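Local structure of mucus binding proteinn (Lactobacillus reuteri, 4MT5) at residues 32-37 / 49-54. The protein is a cell-surface protein whose repeats, one of which forms this chain, probably bind mucin and so help lactobacilli adhere to intestinal mucus. Sequence-based numbering, arbitrary orientation.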
loop_
_atom_site.group_PDB
_atom_site.type_symbol
_atom_site.label_atom_id
_atom_site.label_comp_id
_atom_site.label_asym_id
_atom_site.label_seq_id
_atom_site.Cartn_x
_atom_site.Cartn_y
_atom_site.Cartn_z
ATOM N N TYR A 32 10.243 2.516 40.152
ATOM C CA TYR A 32 10.207 2.415 38.713
ATOM C C TYR A 32 8.801 2.139 38.222
ATOM O O TYR A 32 7.990 1.529 38.921
ATOM C CB TYR A 32 11.109 1.267 38.299
ATOM C CG TYR A 32 11.303 1.099 36.816
ATOM C CD1 TYR A 32 12.233 1.864 36.132
ATOM C CD2 TYR A 32 10.583 0.158 36.107
ATOM C CE1 TYR A 32 12.429 1.707 34.781
ATOM C CE2 TYR A 32 10.776 -0.007 34.750
ATOM C CZ TYR A 32 11.700 0.767 34.092
ATOM O OH TYR A 32 11.895 0.604 32.739
ATOM N N SER A 33 8.524 2.594 37.007
ATOM C CA SER A 33 7.270 2.297 36.330
ATOM C C SER A 33 7.554 2.123 34.839
ATOM O O SER A 33 8.499 2.720 34.320
ATOM C CB SER A 33 6.258 3.427 36.551
ATOM O OG SER A 33 5.158 3.301 35.666
ATOM N N THR A 34 6.747 1.317 34.152
ATOM C CA THR A 34 6.919 1.136 32.709
ATOM C C THR A 34 6.141 2.164 31.892
ATOM O O THR A 34 6.175 2.144 30.663
ATOM C CB THR A 34 6.499 -0.269 32.236
ATOM O OG1 THR A 34 5.107 -0.479 32.513
ATOM C CG2 THR A 34 7.326 -1.339 32.924
ATOM N N ALA A 35 5.434 3.048 32.583
ATOM C CA ALA A 35 4.669 4.113 31.951
ATOM C C ALA A 35 5.479 4.865 30.897
ATOM O O ALA A 35 5.211 4.752 29.694
ATOM C CB ALA A 35 4.149 5.079 33.014
ATOM N N GLU A 36 6.474 5.617 31.358
ATOM C CA GLU A 36 7.266 6.466 30.481
ATOM C C GLU A 36 7.843 5.737 29.269
ATOM O O GLU A 36 7.798 6.245 28.146
ATOM C CB GLU A 36 8.390 7.147 31.259
ATOM C CG GLU A 36 8.878 8.414 30.583
ATOM C CD GLU A 36 7.741 9.420 30.341
ATOM O OE1 GLU A 36 6.805 9.515 31.189
ATOM O OE2 GLU A 36 7.791 10.111 29.291
ATOM N N GLY A 37 8.392 4.551 29.492
ATOM C CA GLY A 37 8.942 3.778 28.400
ATOM C C GLY A 37 7.891 3.445 27.355
ATOM O O GLY A 37 8.097 3.671 26.146
ATOM N N VAL A 49 2.057 -5.193 23.680
ATOM C CA VAL A 49 1.514 -6.530 23.561
ATOM C C VAL A 49 1.346 -7.140 24.944
ATOM O O VAL A 49 0.356 -7.815 25.221
ATOM C CB VAL A 49 2.410 -7.406 22.688
ATOM C CG1 VAL A 49 1.808 -8.795 22.552
ATOM C CG2 VAL A 49 2.595 -6.761 21.324
ATOM N N SER A 50 2.314 -6.890 25.814
ATOM C CA SER A 50 2.233 -7.360 27.190
ATOM C C SER A 50 3.214 -6.591 28.038
ATOM O O SER A 50 4.209 -6.087 27.537
ATOM C CB SER A 50 2.494 -8.868 27.298
ATOM O OG SER A 50 3.727 -9.230 26.697
ATOM N N ASP A 51 2.910 -6.483 29.322
ATOM C CA ASP A 51 3.766 -5.786 30.257
ATOM C C ASP A 51 3.882 -6.631 31.526
ATOM O O ASP A 51 2.970 -6.651 32.360
ATOM C CB ASP A 51 3.193 -4.396 30.557
ATOM C CG ASP A 51 3.963 -3.659 31.655
ATOM O OD1 ASP A 51 5.092 -4.079 31.969
ATOM O OD2 ASP A 51 3.452 -2.657 32.217
ATOM N N GLY A 52 5.016 -7.319 31.668
ATOM C CA GLY A 52 5.236 -8.218 32.789
ATOM C C GLY A 52 5.520 -7.573 34.142
ATOM O O GLY A 52 5.532 -8.251 35.164
ATOM N N PHE A 53 5.761 -6.269 34.150
ATOM C CA PHE A 53 6.106 -5.566 35.369
ATOM C C PHE A 53 4.812 -5.109 36.008
ATOM O O PHE A 53 3.827 -4.894 35.311
ATOM C CB PHE A 53 6.979 -4.359 35.048
ATOM C CG PHE A 53 7.501 -3.664 36.250
ATOM C CD1 PHE A 53 8.605 -4.159 36.919
ATOM C CD2 PHE A 53 6.890 -2.521 36.726
ATOM C CE1 PHE A 53 9.092 -3.522 38.058
ATOM C CE2 PHE A 53 7.371 -1.875 37.858
ATOM C CZ PHE A 53 8.474 -2.374 38.528
ATOM N N LYS A 54 4.799 -4.978 37.325
ATOM C CA LYS A 54 3.617 -4.485 38.019
ATOM C C LYS A 54 4.050 -3.591 39.175
ATOM O O LYS A 54 4.972 -3.935 39.911
ATOM C CB LYS A 54 2.716 -5.640 38.507
ATOM C CG LYS A 54 1.684 -6.134 37.460
ATOM C CD LYS A 54 0.691 -7.150 38.033
ATOM C CE LYS A 54 -0.219 -6.531 39.112
ATOM N NZ LYS A 54 -0.681 -7.497 40.183
#
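Phe53, Thr34 and Tyr32 bring the entry to helix 35-42 against the loop that follows strand 46-51, in the domain of the repeat that belongs to the mucin binding family, with a ubiquitin-like beta-grasp fold. Tyr32 and Phe53 make a T-shaped pair: the tyrosine turns its CD2 edge to one face of the phenylalanine, off-centre toward the rim, with the ring planes at 86° and the centroids 5.6 Å apart. Phe53 reaches across because its CG stands anti to the backbone N (chi1 -174°). Phe53 CE2 also lies 3.6 Å from Tyr32 O. The phenol end of Tyr32 runs on to the sheet, where OH is hydrogen-bonded to Asp20 and Tyr8.

Thr34 is buried and uses its two branches differently. Methyl CG2 packs 3.7 Å from Phe53 CB and lies obliquely to the ring, while the hydroxyl turns to the carboxylate of Asp51, which comes from the opposite direction. Val68 of strand 65-77 touches both Thr34 and Asp51. At the helix start, Ser33 OG caps by accepting from Ala35 N. Asp51 is gripped at both oxygens, which should limit rotation of the carboxylate: OD1 accepts from Phe53 N at 3.2 Å, closing an Asx turn, and OD2 takes the hydrogen bond from Thr34 OG1 at 2.8 Å, arriving 40° out of the carboxylate plane.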